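Local coordinates for glycosyl hydrolase family 2, TIM barrel domain protein (Faecalibacterium prausnitzii A2-165, PDB 6ED2) that probably hydrolyses beta-glucuronides, as a gut bacterial beta-glucuronidase of glycosyl hydrolase family 2 built round a TIM barrel domain, at residues Gly318-Asp326 with Gly600-Pro608; Phe568-Val579 with Arg618-Arg629. All coordinates share one frame; numbering follows the deposited sequence.

Contact 1 of 2, residues Gly318-Asp326 with Gly600-Pro608; sequences GFGRHEDAD and GIFTRQRQP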
loop_
_atom_site.group_PDB
_atom_site.type_symbol
_atom_site.label_atom_id
_atom_site.label_comp_id
_atom_site.label_asym_id
_atom_site.label_seq_id
_atom_site.Cartn_x
_atom_site.Cartn_y
_atom_site.Cartn_z
ATOM N N GLY A 318 25.014 -12.751 0.628
ATOM C CA GLY A 318 24.361 -12.258 -0.563
ATOM C C GLY A 318 23.032 -12.918 -0.824
ATOM O O GLY A 318 22.249 -13.130 0.107
ATOM N N PHE A 319 22.772 -13.282 -2.078
ATOM C CA PHE A 319 21.405 -13.561 -2.483
ATOM C C PHE A 319 21.324 -14.767 -3.397
ATOM O O PHE A 319 22.249 -15.063 -4.159
ATOM C CB PHE A 319 20.779 -12.366 -3.233
ATOM C CG PHE A 319 20.857 -11.078 -2.489
ATOM C CD1 PHE A 319 19.882 -10.748 -1.546
ATOM C CD2 PHE A 319 21.898 -10.186 -2.732
ATOM C CE1 PHE A 319 19.943 -9.550 -0.853
ATOM C CE2 PHE A 319 21.988 -8.977 -2.034
ATOM C CZ PHE A 319 21.015 -8.659 -1.093
ATOM N N GLY A 320 20.178 -15.438 -3.337
ATOM C CA GLY A 320 19.634 -16.041 -4.531
ATOM C C GLY A 320 18.887 -14.966 -5.313
ATOM O O GLY A 320 18.143 -14.163 -4.751
ATOM N N ARG A 321 19.107 -14.950 -6.621
ATOM C CA ARG A 321 18.545 -13.951 -7.501
ATOM C C ARG A 321 17.528 -14.578 -8.450
ATOM O O ARG A 321 17.171 -15.763 -8.351
ATOM C CB ARG A 321 19.675 -13.259 -8.263
ATOM C CG ARG A 321 20.529 -12.331 -7.395
ATOM C CD ARG A 321 21.541 -11.569 -8.252
ATOM N NE ARG A 321 20.821 -10.851 -9.298
ATOM C CZ ARG A 321 20.363 -9.614 -9.167
ATOM N NH1 ARG A 321 20.595 -8.943 -8.045
ATOM N NH2 ARG A 321 19.666 -9.060 -10.148
ATOM N N HIS A 322 17.050 -13.757 -9.375
ATOM C CA HIS A 322 16.297 -14.200 -10.531
ATOM C C HIS A 322 16.574 -13.209 -11.648
ATOM O O HIS A 322 16.907 -12.045 -11.398
ATOM C CB HIS A 322 14.783 -14.285 -10.257
ATOM C CG HIS A 322 14.278 -15.685 -10.022
ATOM N ND1 HIS A 322 14.410 -16.700 -10.951
ATOM C CD2 HIS A 322 13.637 -16.235 -8.955
ATOM C CE1 HIS A 322 13.885 -17.812 -10.465
ATOM N NE2 HIS A 322 13.408 -17.556 -9.256
ATOM N N GLU A 323 16.465 -13.679 -12.881
ATOM C CA GLU A 323 16.381 -12.761 -14.013
ATOM C C GLU A 323 14.898 -12.439 -14.149
ATOM O O GLU A 323 14.125 -13.176 -14.764
ATOM C CB GLU A 323 16.978 -13.372 -15.273
ATOM C CG GLU A 323 18.494 -13.398 -15.283
ATOM C CD GLU A 323 19.039 -13.936 -16.603
ATOM O OE1 GLU A 323 18.671 -15.081 -16.981
ATOM O OE2 GLU A 323 19.810 -13.211 -17.271
ATOM N N ASP A 324 14.487 -11.345 -13.511
ATOM C CA ASP A 324 13.072 -11.038 -13.371
ATOM C C ASP A 324 12.939 -9.543 -13.122
ATOM O O ASP A 324 13.684 -8.987 -12.309
ATOM C CB ASP A 324 12.464 -11.852 -12.209
ATOM C CG ASP A 324 11.062 -11.391 -11.829
ATOM O OD1 ASP A 324 10.091 -12.091 -12.186
ATOM O OD2 ASP A 324 10.929 -10.337 -11.153
ATOM N N ALA A 325 12.005 -8.901 -13.822
ATOM C CA ALA A 325 11.698 -7.491 -13.596
ATOM C C ALA A 325 10.309 -7.221 -14.157
ATOM O O ALA A 325 9.742 -8.047 -14.878
ATOM C CB ALA A 325 12.750 -6.564 -14.231
ATOM N N ASP A 326 9.764 -6.049 -13.815
ATOM C CA ASP A 326 8.464 -5.643 -14.358
ATOM C C ASP A 326 8.486 -5.604 -15.883
ATOM O O ASP A 326 9.507 -5.286 -16.501
ATOM C CB ASP A 326 8.052 -4.270 -13.821
ATOM C CG ASP A 326 7.594 -4.319 -12.357
ATOM O OD1 ASP A 326 7.039 -5.357 -11.925
ATOM O OD2 ASP A 326 7.780 -3.308 -11.640
ATOM N N GLY A 600 11.371 -10.941 -1.337
ATOM C CA GLY A 600 12.430 -10.036 -1.747
ATOM C C GLY A 600 12.984 -9.247 -0.570
ATOM O O GLY A 600 12.252 -8.841 0.336
ATOM N N ILE A 601 14.304 -9.068 -0.570
ATOM C CA ILE A 601 14.906 -8.078 0.312
ATOM C C ILE A 601 14.668 -6.670 -0.249
ATOM O O ILE A 601 14.561 -5.693 0.515
ATOM C CB ILE A 601 16.402 -8.394 0.491
ATOM C CG1 ILE A 601 16.579 -9.793 1.108
ATOM C CG2 ILE A 601 17.092 -7.339 1.369
ATOM C CD1 ILE A 601 15.726 -10.023 2.382
ATOM N N PHE A 602 14.576 -6.551 -1.575
ATOM C CA PHE A 602 14.127 -5.353 -2.268
ATOM C C PHE A 602 12.818 -5.652 -2.978
ATOM O O PHE A 602 12.502 -6.814 -3.264
ATOM C CB PHE A 602 15.176 -4.870 -3.275
ATOM C CG PHE A 602 16.518 -4.611 -2.652
ATOM C CD1 PHE A 602 16.845 -3.341 -2.182
ATOM C CD2 PHE A 602 17.442 -5.638 -2.514
ATOM C CE1 PHE A 602 18.059 -3.091 -1.595
ATOM C CE2 PHE A 602 18.673 -5.407 -1.921
ATOM C CZ PHE A 602 18.985 -4.132 -1.453
ATOM N N THR A 603 12.047 -4.588 -3.245
ATOM C CA THR A 603 10.867 -4.741 -4.082
ATOM C C THR A 603 11.291 -5.073 -5.516
ATOM O O THR A 603 12.451 -4.927 -5.902
ATOM C CB THR A 603 10.034 -3.456 -4.097
ATOM O OG1 THR A 603 10.794 -2.430 -4.751
ATOM C CG2 THR A 603 9.661 -3.000 -2.678
ATOM N N ARG A 604 10.318 -5.489 -6.322
ATOM C CA ARG A 604 10.592 -5.773 -7.722
ATOM C C ARG A 604 11.018 -4.515 -8.482
ATOM O O ARG A 604 11.705 -4.612 -9.506
ATOM C CB ARG A 604 9.351 -6.404 -8.362
ATOM C CG ARG A 604 9.636 -7.127 -9.665
ATOM C CD ARG A 604 8.364 -7.631 -10.298
ATOM N NE ARG A 604 8.613 -8.719 -11.240
ATOM C CZ ARG A 604 7.791 -9.059 -12.224
ATOM N NH1 ARG A 604 6.676 -8.361 -12.422
ATOM N NH2 ARG A 604 8.078 -10.097 -13.003
ATOM N N GLN A 605 10.598 -3.336 -8.012
ATOM C CA GLN A 605 10.998 -2.043 -8.555
ATOM C C GLN A 605 12.336 -1.576 -7.997
ATOM O O GLN A 605 12.742 -0.432 -8.240
ATOM C CB GLN A 605 9.911 -1.001 -8.261
ATOM C CG GLN A 605 8.561 -1.348 -8.899
ATOM C CD GLN A 605 7.807 -2.484 -8.191
ATOM O OE1 GLN A 605 7.868 -2.611 -6.968
ATOM N NE2 GLN A 605 7.099 -3.318 -8.968
ATOM N N ARG A 606 12.992 -2.429 -7.210
ATOM C CA ARG A 606 14.377 -2.238 -6.801
ATOM C C ARG A 606 14.509 -1.151 -5.743
ATOM O O ARG A 606 15.446 -0.349 -5.768
ATOM C CB ARG A 606 15.277 -1.942 -7.994
ATOM C CG ARG A 606 15.910 -3.179 -8.581
ATOM C CD ARG A 606 14.900 -4.259 -8.949
ATOM N NE ARG A 606 15.570 -5.366 -9.621
ATOM C CZ ARG A 606 14.967 -6.470 -10.057
ATOM N NH1 ARG A 606 13.658 -6.632 -9.909
ATOM N NH2 ARG A 606 15.686 -7.416 -10.654
ATOM N N GLN A 607 13.574 -1.137 -4.794
ATOM C CA GLN A 607 13.729 -0.299 -3.621
ATOM C C GLN A 607 13.797 -1.171 -2.373
ATOM O O GLN A 607 13.231 -2.263 -2.350
ATOM C CB GLN A 607 12.576 0.709 -3.491
ATOM C CG GLN A 607 12.414 1.601 -4.687
ATOM C CD GLN A 607 13.616 2.520 -4.919
ATOM O OE1 GLN A 607 14.454 2.726 -4.028
ATOM N NE2 GLN A 607 13.698 3.083 -6.131
ATOM N N PRO A 608 14.461 -0.715 -1.315
ATOM C CA PRO A 608 14.632 -1.579 -0.139
ATOM C C PRO A 608 13.328 -1.802 0.613
ATOM O O PRO A 608 12.477 -0.914 0.701
ATOM C CB PRO A 608 15.643 -0.818 0.722
ATOM C CG PRO A 608 15.526 0.580 0.294
ATOM C CD PRO A 608 15.167 0.563 -1.164
HETATM O O HOH W 1 12.655 -9.378 -9.297
HETATM O O HOH W 2 11.037 -4.246 -12.354
#
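Where the first parallel strand of the TIM barrel, 312-320, runs out into its C-terminal loop, D324 and D326 meet R604 in a salt-bridge network; R604 stands on the type I turn T603-R606 that precedes the last helix, 610-621. R604 grips D324 side-on: NE reaches OD2 at 2.8 Å, nearly straight at 172° and on the syn side, while NH2 takes OD1 at 2.9 Å from above the carboxylate plane. Arginine suits this place because its chain, with CG anti to the backbone N (chi1 -162°) and extended as far as NE, reaches from the turn to the loop. Its third nitrogen, NH1, makes a weaker bond to D326 OD1 at 3.1 Å, the two flat groups almost perpendicular. D326 OD2 turns its syn lone pair to Q605 NE2, 2.8 Å away. R606 sends NH2 to the backbone O of D324 at 3.0 Å and NH1 back to R604 O, bracing the turn; its NE pairs with D340, which also binds R321, so the two neighbouring arginines share one carboxylate. On the strand itself the contact is apolar, with I601 CG1 at the edge of the F319 ring, 3.9 Å from CE1. The guanidinium of R604 probably favours the ionised form of D324 and D326, and the two bonds to D324 restrict rotation of both groups.

Contact 2 of 2, residues Phe568-Val579 with Arg618-Arg629; sequences FDHYDFVQGELV and RWTTLPVDFKKR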
loop_
_atom_site.group_PDB
_atom_site.type_symbol
_atom_site.label_atom_id
_atom_site.label_comp_id
_atom_site.label_asym_id
_atom_site.label_seq_id
_atom_site.Cartn_x
_atom_site.Cartn_y
_atom_site.Cartn_z
ATOM N N PHE A 568 22.686 -19.714 12.438
ATOM C CA PHE A 568 23.862 -19.713 11.561
ATOM C C PHE A 568 25.118 -19.489 12.374
ATOM O O PHE A 568 26.112 -20.214 12.241
ATOM C CB PHE A 568 23.801 -18.596 10.498
ATOM C CG PHE A 568 22.743 -18.760 9.424
ATOM C CD1 PHE A 568 21.836 -19.807 9.434
ATOM C CD2 PHE A 568 22.654 -17.810 8.409
ATOM C CE1 PHE A 568 20.880 -19.927 8.446
ATOM C CE2 PHE A 568 21.691 -17.912 7.414
ATOM C CZ PHE A 568 20.798 -18.972 7.427
ATOM N N ASP A 569 25.094 -18.447 13.209
ATOM C CA ASP A 569 26.292 -17.979 13.884
ATOM C C ASP A 569 26.767 -18.962 14.944
ATOM O O ASP A 569 27.924 -18.892 15.367
ATOM C CB ASP A 569 26.028 -16.596 14.489
ATOM C CG ASP A 569 25.871 -15.504 13.409
ATOM O OD1 ASP A 569 26.238 -15.777 12.238
ATOM O OD2 ASP A 569 25.398 -14.377 13.732
ATOM N N HIS A 570 25.905 -19.888 15.353
ATOM C CA HIS A 570 26.263 -20.874 16.360
ATOM C C HIS A 570 27.262 -21.919 15.857
ATOM O O HIS A 570 27.987 -22.487 16.675
ATOM C CB HIS A 570 24.996 -21.572 16.855
ATOM C CG HIS A 570 25.226 -22.472 18.023
ATOM N ND1 HIS A 570 25.602 -22.000 19.262
ATOM C CD2 HIS A 570 25.155 -23.820 18.138
ATOM C CE1 HIS A 570 25.740 -23.019 20.093
ATOM N NE2 HIS A 570 25.475 -24.134 19.436
ATOM N N TYR A 571 27.329 -22.182 14.549
ATOM C CA TYR A 571 28.047 -23.340 14.009
ATOM C C TYR A 571 29.250 -22.889 13.189
ATOM O O TYR A 571 29.096 -22.147 12.214
ATOM C CB TYR A 571 27.113 -24.200 13.152
ATOM C CG TYR A 571 25.973 -24.804 13.934
ATOM C CD1 TYR A 571 26.121 -26.033 14.582
ATOM C CD2 TYR A 571 24.749 -24.143 14.048
ATOM C CE1 TYR A 571 25.081 -26.588 15.315
ATOM C CE2 TYR A 571 23.696 -24.693 14.778
ATOM C CZ TYR A 571 23.870 -25.916 15.408
ATOM O OH TYR A 571 22.834 -26.473 16.128
ATOM N N ASP A 572 30.441 -23.365 13.560
ATOM C CA ASP A 572 31.669 -22.933 12.898
ATOM C C ASP A 572 31.715 -23.357 11.433
ATOM O O ASP A 572 32.443 -22.748 10.641
ATOM C CB ASP A 572 32.903 -23.472 13.654
ATOM C CG ASP A 572 33.246 -24.951 13.298
ATOM O OD1 ASP A 572 32.366 -25.851 13.426
ATOM O OD2 ASP A 572 34.408 -25.220 12.886
ATOM N N PHE A 573 30.950 -24.377 11.052
ATOM C CA PHE A 573 30.998 -24.858 9.679
ATOM C C PHE A 573 30.095 -24.069 8.735
ATOM O O PHE A 573 30.212 -24.243 7.516
ATOM C CB PHE A 573 30.645 -26.350 9.617
ATOM C CG PHE A 573 29.324 -26.714 10.266
ATOM C CD1 PHE A 573 28.116 -26.487 9.616
ATOM C CD2 PHE A 573 29.297 -27.313 11.521
ATOM C CE1 PHE A 573 26.908 -26.838 10.194
ATOM C CE2 PHE A 573 28.091 -27.660 12.114
ATOM C CZ PHE A 573 26.894 -27.428 11.450
ATOM N N VAL A 574 29.221 -23.206 9.247
ATOM C CA VAL A 574 28.387 -22.378 8.374
ATOM C C VAL A 574 29.267 -21.261 7.838
ATOM O O VAL A 574 29.727 -20.400 8.593
ATOM C CB VAL A 574 27.158 -21.819 9.099
ATOM C CG1 VAL A 574 26.415 -20.858 8.174
ATOM C CG2 VAL A 574 26.229 -22.955 9.536
ATOM N N GLN A 575 29.523 -21.283 6.531
ATOM C CA GLN A 575 30.483 -20.357 5.945
ATOM C C GLN A 575 29.857 -19.433 4.913
ATOM O O GLN A 575 30.584 -18.747 4.182
ATOM C CB GLN A 575 31.645 -21.138 5.329
ATOM C CG GLN A 575 32.515 -21.813 6.371
ATOM C CD GLN A 575 33.286 -20.808 7.201
ATOM O OE1 GLN A 575 33.876 -19.879 6.656
ATOM N NE2 GLN A 575 33.291 -20.988 8.527
ATOM N N GLY A 576 28.536 -19.379 4.841
ATOM C CA GLY A 576 27.906 -18.483 3.903
ATOM C C GLY A 576 26.412 -18.398 4.109
ATOM O O GLY A 576 25.783 -19.387 4.504
ATOM N N GLU A 577 25.838 -17.220 3.849
ATOM C CA GLU A 577 24.393 -17.010 3.916
ATOM C C GLU A 577 23.963 -16.285 2.652
ATOM O O GLU A 577 24.371 -15.146 2.409
ATOM C CB GLU A 577 23.995 -16.218 5.168
ATOM C CG GLU A 577 24.814 -14.947 5.383
ATOM C CD GLU A 577 24.669 -14.391 6.790
ATOM O OE1 GLU A 577 25.193 -15.016 7.751
ATOM O OE2 GLU A 577 24.025 -13.329 6.935
ATOM N N LEU A 578 23.163 -16.946 1.838
ATOM C CA LEU A 578 22.579 -16.326 0.662
ATOM C C LEU A 578 21.083 -16.411 0.885
ATOM O O LEU A 578 20.521 -17.514 0.942
ATOM C CB LEU A 578 23.008 -17.014 -0.634
ATOM C CG LEU A 578 24.511 -17.178 -0.860
ATOM C CD1 LEU A 578 24.749 -17.813 -2.219
ATOM C CD2 LEU A 578 25.282 -15.883 -0.751
ATOM N N VAL A 579 20.450 -15.252 1.065
ATOM C CA VAL A 579 19.054 -15.212 1.480
ATOM C C VAL A 579 18.183 -15.265 0.238
ATOM O O VAL A 579 18.595 -14.854 -0.852
ATOM C CB VAL A 579 18.780 -13.959 2.350
ATOM C CG1 VAL A 579 18.850 -12.675 1.516
ATOM C CG2 VAL A 579 17.439 -14.069 3.082
ATOM N N ARG A 618 24.287 -5.897 9.227
ATOM C CA ARG A 618 24.980 -7.147 9.522
ATOM C C ARG A 618 26.134 -7.388 8.551
ATOM O O ARG A 618 27.273 -7.628 8.971
ATOM C CB ARG A 618 23.987 -8.317 9.490
ATOM C CG ARG A 618 24.634 -9.693 9.671
ATOM C CD ARG A 618 23.571 -10.799 9.723
ATOM N NE ARG A 618 24.149 -12.123 9.534
ATOM C CZ ARG A 618 24.659 -12.861 10.521
ATOM N NH1 ARG A 618 24.658 -12.401 11.771
ATOM N NH2 ARG A 618 25.171 -14.062 10.261
ATOM N N TRP A 619 25.864 -7.303 7.246
ATOM C CA TRP A 619 26.843 -7.737 6.256
ATOM C C TRP A 619 28.042 -6.803 6.192
ATOM O O TRP A 619 29.152 -7.256 5.902
ATOM C CB TRP A 619 26.181 -7.849 4.885
ATOM C CG TRP A 619 25.370 -9.095 4.728
ATOM C CD1 TRP A 619 25.340 -10.172 5.572
ATOM C CD2 TRP A 619 24.473 -9.400 3.658
ATOM N NE1 TRP A 619 24.475 -11.131 5.091
ATOM C CE2 TRP A 619 23.935 -10.680 3.914
ATOM C CE3 TRP A 619 24.068 -8.713 2.502
ATOM C CZ2 TRP A 619 23.018 -11.290 3.055
ATOM C CZ3 TRP A 619 23.156 -9.317 1.662
ATOM C CH2 TRP A 619 22.637 -10.590 1.950
ATOM N N THR A 620 27.843 -5.506 6.435
ATOM C CA THR A 620 28.957 -4.565 6.475
ATOM C C THR A 620 29.662 -4.557 7.818
ATOM O O THR A 620 30.759 -4.009 7.915
ATOM C CB THR A 620 28.489 -3.137 6.152
ATOM O OG1 THR A 620 27.614 -2.675 7.185
ATOM C CG2 THR A 620 27.773 -3.084 4.791
ATOM N N THR A 621 29.063 -5.148 8.846
ATOM C CA THR A 621 29.723 -5.293 10.136
ATOM C C THR A 621 30.528 -6.587 10.232
ATOM O O THR A 621 31.629 -6.584 10.793
ATOM C CB THR A 621 28.683 -5.233 11.261
ATOM O OG1 THR A 621 28.116 -3.920 11.299
ATOM C CG2 THR A 621 29.316 -5.540 12.605
ATOM N N LEU A 622 30.012 -7.694 9.696
ATOM C CA LEU A 622 30.778 -8.939 9.701
ATOM C C LEU A 622 32.077 -8.760 8.915
ATOM O O LEU A 622 32.044 -8.277 7.770
ATOM C CB LEU A 622 29.972 -10.082 9.090
ATOM C CG LEU A 622 28.691 -10.510 9.802
ATOM C CD1 LEU A 622 27.995 -11.622 9.024
ATOM C CD2 LEU A 622 29.009 -10.965 11.224
ATOM N N PRO A 623 33.225 -9.141 9.471
ATOM C CA PRO A 623 34.471 -9.085 8.696
ATOM C C PRO A 623 34.426 -10.039 7.514
ATOM O O PRO A 623 33.632 -10.988 7.475
ATOM C CB PRO A 623 35.552 -9.497 9.710
ATOM C CG PRO A 623 34.828 -10.269 10.747
ATOM C CD PRO A 623 33.447 -9.633 10.841
ATOM N N VAL A 624 35.297 -9.776 6.533
ATOM C CA VAL A 624 35.275 -10.580 5.311
ATOM C C VAL A 624 35.567 -12.044 5.623
ATOM O O VAL A 624 35.032 -12.948 4.964
ATOM C CB VAL A 624 36.250 -9.995 4.263
ATOM C CG1 VAL A 624 37.626 -9.814 4.849
ATOM C CG2 VAL A 624 36.315 -10.882 3.022
ATOM N N ASP A 625 36.367 -12.306 6.666
ATOM C CA ASP A 625 36.748 -13.660 7.070
ATOM C C ASP A 625 36.037 -14.103 8.351
ATOM O O ASP A 625 36.590 -14.859 9.158
ATOM C CB ASP A 625 38.265 -13.758 7.237
ATOM C CG ASP A 625 38.788 -12.872 8.358
ATOM O OD1 ASP A 625 38.147 -11.849 8.665
ATOM O OD2 ASP A 625 39.840 -13.205 8.939
ATOM N N PHE A 626 34.807 -13.633 8.540
ATOM C CA PHE A 626 33.958 -14.075 9.636
ATOM C C PHE A 626 33.883 -15.598 9.694
ATOM O O PHE A 626 33.917 -16.279 8.662
ATOM C CB PHE A 626 32.570 -13.479 9.432
ATOM C CG PHE A 626 31.570 -13.851 10.482
ATOM C CD1 PHE A 626 30.343 -14.388 10.115
ATOM C CD2 PHE A 626 31.826 -13.610 11.826
ATOM C CE1 PHE A 626 29.391 -14.712 11.072
ATOM C CE2 PHE A 626 30.881 -13.921 12.798
ATOM C CZ PHE A 626 29.660 -14.484 12.424
ATOM N N LYS A 627 33.801 -16.118 10.923
ATOM C CA LYS A 627 33.575 -17.528 11.236
ATOM C C LYS A 627 34.854 -18.341 11.111
ATOM O O LYS A 627 34.954 -19.218 10.244
ATOM C CB LYS A 627 32.488 -18.141 10.351
ATOM C CG LYS A 627 31.581 -19.070 11.114
ATOM C CD LYS A 627 30.576 -18.268 11.915
ATOM C CE LYS A 627 29.369 -19.099 12.175
ATOM N NZ LYS A 627 28.773 -19.573 10.910
ATOM N N LYS A 628 35.828 -18.047 11.977
ATOM C CA LYS A 628 37.030 -18.860 12.051
ATOM C C LYS A 628 36.665 -20.288 12.439
ATOM O O LYS A 628 35.708 -20.539 13.176
ATOM C CB LYS A 628 38.033 -18.252 13.037
ATOM C CG LYS A 628 38.722 -16.991 12.487
ATOM C CD LYS A 628 39.714 -16.372 13.484
ATOM C CE LYS A 628 40.421 -15.150 12.890
ATOM N NZ LYS A 628 39.452 -14.143 12.352
ATOM N N ARG A 629 37.432 -21.229 11.918
ATOM C CA ARG A 629 36.954 -22.595 11.769
ATOM C C ARG A 629 37.622 -23.550 12.760
ATOM O O ARG A 629 38.396 -23.120 13.626
ATOM C CB ARG A 629 37.195 -23.015 10.316
ATOM C CG ARG A 629 36.694 -24.341 9.911
ATOM C CD ARG A 629 35.232 -24.312 9.609
ATOM N NE ARG A 629 34.664 -25.610 9.977
ATOM C CZ ARG A 629 34.254 -26.526 9.113
ATOM N NH1 ARG A 629 33.756 -27.681 9.557
ATOM N NH2 ARG A 629 34.319 -26.281 7.810
HETATM O O HOH W 3 27.034 -17.535 10.472
#
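R618, on the closing helix of the TIM barrel (610-621), holds two carboxylates on adjoining edges of its guanidinium, NH2 serving both: E577 on the last barrel strand (574-580) and D569 near the C-terminal end of helix 554-570. Both grips are two-pronged: NE and NH2 meet E577 side-on, with NH2 to OE1 at 2.7 Å and 179°, and NH1 and NH2 meet D569 end-on, with NH2 to OD1 at 2.8 Å. The E577 carboxylate is almost coplanar with the guanidinium, 7° apart, and each oxygen offers its syn lone pair. W619 NE1 adds a bond to E577 OE2 from above that plane, at 2.9 Å, and Y315 of strand 312-320 binds OE1; these second partners fix the rotation of the buried acid. The long chain of K627, bent at chi2 (78°) and chi4, brings NZ among backbone carbonyls, V574 O at 2.6 Å and F568 O at 3.0 Å. Lysine fits here, between helix 554-570 and strand 574-580, because its three ammonium hydrogens are directed mainly at V574 O, F568 O and water 3, with Y571 O a weak fourth; the water passes the link on to D569 OD1. Farther out, Q575 NE2 links D572 O to K627 O, holding the tail close to the turn Y571-V574, while R306 takes Q575 OE1. The F626 ring, with L622 CD2 over the centre of one face and K627 CD on the opposite face, meets D569 OD1 at its edge, by CE1. At the tail, R629 NE meets D572 OD2 at 2.9 Å, and F573 CB sits over one face of the guanidinium.

Following the chain, residues 318-326 leave the first barrel strand, and most of the TIM barrel passes before 568-579 supplies the end of helix 554-570 and the last strand. Next comes 600-608, which turns back onto 318-326 and closes the long loop of contact 1; then 618-629, which begins within helix 610-621 and runs on into the tail, closes the much shorter loop of contact 2. The segments alternate, so the two loops cross. Contact 1 belongs to the loops beyond the strands' C-terminal ends, whereas contact 2 joins the last strand to the final helix and tail. They meet where strands 312-320 and 574-580 pair, G318 O lying 2.9 Å from V579 N, at the barrel's closure.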